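Side-chain contact in indole-3-pyruvate decarboxylase (Azospirillum brasilense, PDB 2NXW), which catalyses the thiamine diphosphate- and magnesium-dependent decarboxylation of indole-3-pyruvate to indole-3-acetaldehyde, a step in auxin biosynthesis: residues Lys316-Phe321 with Val325-His330. Sequence-based numbering, arbitrary orientation. Where two conformers were deposited one is given.
Sequences KTIHAF and VTLGYH
H319 and T326 form the antiparallel hydrogen-bonded pair of a beta hairpin in the central domain of this TPP enzyme. H319 N donates to T326 O at 2.8 Å, in the T326 carbonyl plane. T326 N returns a bond to H319 O at 2.9 Å, tilted 34° from the H319 carbonyl plane. Each of these carbonyls takes a CA-H contact, T326 O from I318 and H319 O from V325. Two waters extend the pairing. One donates to H319 O and bonds T326 OG1, itself bonded to T331 OG1. The other donates to T317 O and accepts from G328 N, within the type I' turn L327-H330 leading into outermost strand 330-333. A320 and V325 lie on the face opposite H319 and T326, with I318 and L327 side by side there. The branches of V325 divide the work: CG1, anti to the backbone N (chi1 -179°), lies beside I318 CG2, and CG2 meets A320 CB at 4.0 Å. Helix 205-221 packs on I318, V325 and L327, and helix 337-346 on A320 and V325. The contact joins strand 317-321, parallel to 292-296, to antiparallel strand 324-327, away from the cofactor. I318 CG1 rests 4.0 Å from L327 CB.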
ATOM      1  N   LYS A 316      30.513  -5.963   5.064  1.00 23.36           N
ATOM      2  CA  LYS A 316      31.459  -7.019   5.414  1.00 24.08           C
ATOM      3  C   LYS A 316      30.759  -8.163   6.142  1.00 22.74           C
ATOM      4  O   LYS A 316      31.397  -8.953   6.836  1.00 24.60           O
ATOM      5  CB  LYS A 316      32.570  -6.449   6.302  1.00 26.39           C
ATOM      6  CG  LYS A 316      33.337  -5.279   5.677  1.00 28.39           C
ATOM      7  CD  LYS A 316      34.037  -5.704   4.401  1.00 30.97           C
ATOM      8  N   THR A 317      29.445  -8.244   5.979  1.00 19.89           N
ATOM      9  CA  THR A 317      28.659  -9.286   6.628  1.00 19.33           C
ATOM     10  C   THR A 317      28.214 -10.374   5.658  1.00 18.94           C
ATOM     11  O   THR A 317      27.890 -10.102   4.500  1.00 19.80           O
ATOM     12  CB  THR A 317      27.402  -8.671   7.299  1.00 18.02           C
ATOM     13  OG1 THR A 317      27.813  -7.786   8.348  1.00 20.89           O
ATOM     14  CG2 THR A 317      26.498  -9.766   7.871  1.00 19.79           C
ATOM     15  N   ILE A 318      28.219 -11.615   6.140  1.00 18.32           N
ATOM     16  CA  ILE A 318      27.765 -12.760   5.366  1.00 18.00           C
ATOM     17  C   ILE A 318      26.513 -13.192   6.114  1.00 18.14           C
ATOM     18  O   ILE A 318      26.600 -13.715   7.226  1.00 18.08           O
ATOM     19  CB  ILE A 318      28.788 -13.900   5.394  1.00 17.94           C
ATOM     20  CG1 ILE A 318      30.110 -13.412   4.792  1.00 20.10           C
ATOM     21  CG2 ILE A 318      28.251 -15.092   4.614  1.00 19.07           C
ATOM     22  CD1 ILE A 318      31.250 -14.380   4.944  1.00 21.84           C
ATOM     23  N   HIS A 319      25.355 -12.973   5.503  1.00 17.31           N
ATOM     24  CA  HIS A 319      24.080 -13.290   6.138  1.00 17.48           C
ATOM     25  C   HIS A 319      23.414 -14.521   5.527  1.00 16.88           C
ATOM     26  O   HIS A 319      22.884 -14.462   4.418  1.00 18.64           O
ATOM     27  CB  HIS A 319      23.178 -12.055   6.025  1.00 18.84           C
ATOM     28  CG  HIS A 319      21.841 -12.188   6.691  1.00 20.01           C
ATOM     29  ND1 HIS A 319      21.653 -12.845   7.888  1.00 21.08           N
ATOM     30  CD2 HIS A 319      20.637 -11.660   6.360  1.00 18.44           C
ATOM     31  CE1 HIS A 319      20.394 -12.713   8.267  1.00 17.02           C
ATOM     32  NE2 HIS A 319      19.758 -11.998   7.359  1.00 22.42           N
ATOM     33  N   ALA A 320      23.456 -15.639   6.252  1.00 15.85           N
ATOM     34  CA  ALA A 320      22.833 -16.876   5.791  1.00 16.72           C
ATOM     35  C   ALA A 320      21.526 -16.979   6.567  1.00 17.26           C
ATOM     36  O   ALA A 320      21.541 -17.143   7.789  1.00 18.29           O
ATOM     37  CB  ALA A 320      23.744 -18.074   6.084  1.00 17.94           C
ATOM     38  N   PHE A 321      20.404 -16.896   5.862  1.00 17.14           N
ATOM     39  CA  PHE A 321      19.096 -16.898   6.517  1.00 16.73           C
ATOM     40  C   PHE A 321      17.988 -17.080   5.486  1.00 17.10           C
ATOM     41  O   PHE A 321      18.155 -16.699   4.335  1.00 16.07           O
ATOM     42  CB  PHE A 321      18.926 -15.543   7.209  1.00 15.36           C
ATOM     43  CG  PHE A 321      17.693 -15.418   8.052  1.00 16.09           C
ATOM     44  CD1 PHE A 321      17.569 -16.122   9.243  1.00 15.60           C
ATOM     45  CD2 PHE A 321      16.677 -14.547   7.676  1.00 15.24           C
ATOM     46  CE1 PHE A 321      16.451 -15.956  10.056  1.00 14.72           C
ATOM     47  CE2 PHE A 321      15.550 -14.368   8.479  1.00 16.07           C
ATOM     48  CZ  PHE A 321      15.438 -15.074   9.671  1.00 13.74           C
ATOM     49  N   VAL A 325      21.808 -16.665   1.013  1.00 17.81           N
ATOM     50  CA  VAL A 325      23.038 -16.176   1.608  1.00 18.69           C
ATOM     51  C   VAL A 325      23.425 -14.886   0.911  1.00 20.60           C
ATOM     52  O   VAL A 325      23.580 -14.855  -0.313  1.00 21.59           O
ATOM     53  CB  VAL A 325      24.200 -17.189   1.467  1.00 18.19           C
ATOM     54  CG1 VAL A 325      25.449 -16.635   2.128  1.00 19.49           C
ATOM     55  CG2 VAL A 325      23.815 -18.524   2.101  1.00 18.13           C
ATOM     56  N   THR A 326      23.581 -13.822   1.690  1.00 21.02           N
ATOM     57  CA  THR A 326      23.945 -12.519   1.152  1.00 22.23           C
ATOM     58  C   THR A 326      25.329 -12.079   1.613  1.00 24.21           C
ATOM     59  O   THR A 326      25.649 -12.154   2.800  1.00 23.91           O
ATOM     60  CB  THR A 326      22.925 -11.442   1.584  1.00 23.41           C
ATOM     61  OG1 THR A 326      21.632 -11.776   1.066  1.00 25.39           O
ATOM     62  CG2 THR A 326      23.336 -10.068   1.066  1.00 24.39           C
ATOM     63  N   LEU A 327      26.146 -11.630   0.662  1.00 25.35           N
ATOM     64  CA  LEU A 327      27.496 -11.135   0.932  1.00 28.31           C
ATOM     65  C   LEU A 327      28.093 -10.470  -0.309  1.00 30.02           C
ATOM     66  O   LEU A 327      27.601 -10.659  -1.419  1.00 30.51           O
ATOM     67  CB  LEU A 327      28.421 -12.269   1.394  1.00 30.34           C
ATOM     68  CG  LEU A 327      28.493 -13.622   0.669  1.00 31.42           C
ATOM     69  CD1 LEU A 327      27.885 -13.563  -0.724  1.00 32.48           C
ATOM     70  CD2 LEU A 327      29.953 -14.054   0.625  1.00 31.15           C
ATOM     71  N   GLY A 328      29.149  -9.687  -0.106  1.00 32.58           N
ATOM     72  CA  GLY A 328      29.817  -9.014  -1.210  1.00 34.58           C
ATOM     73  C   GLY A 328      28.918  -8.331  -2.225  1.00 35.89           C
ATOM     74  O   GLY A 328      29.225  -8.320  -3.422  1.00 36.77           O
ATOM     75  N   TYR A 329      27.813  -7.761  -1.752  1.00 36.08           N
ATOM     76  CA  TYR A 329      26.863  -7.053  -2.611  1.00 36.51           C
ATOM     77  C   TYR A 329      26.068  -7.937  -3.576  1.00 36.67           C
ATOM     78  O   TYR A 329      25.690  -7.490  -4.662  1.00 37.58           O
ATOM     79  CB  TYR A 329      27.585  -5.959  -3.405  1.00 36.95           C
ATOM     80  N   HIS A 330      25.822  -9.186  -3.188  1.00 34.78           N
ATOM     81  CA  HIS A 330      25.046 -10.108  -4.013  1.00 33.45           C
ATOM     82  C   HIS A 330      24.398 -11.173  -3.133  1.00 31.68           C
ATOM     83  O   HIS A 330      24.866 -11.449  -2.027  1.00 30.60           O
ATOM     84  CB  HIS A 330      25.971 -10.782  -5.034  0.50 34.30           C
ATOM     85  CG  HIS A 330      25.257 -11.640  -6.034  0.50 35.65           C
ATOM     86  ND1 HIS A 330      25.911 -12.570  -6.812  0.50 35.88           N
ATOM     87  CD2 HIS A 330      23.953 -11.697  -6.396  0.50 36.02           C
ATOM     88  CE1 HIS A 330      25.041 -13.166  -7.608  0.50 36.03           C
ATOM     89  NE2 HIS A 330      23.846 -12.654  -7.375  0.50 36.43           N
TER
HETATM   90  O   HOH W   1      29.918  -8.916   2.729  1.00 28.38           O
HETATM   91  O   HOH W   2      20.554 -13.632   3.013  1.00 36.98           O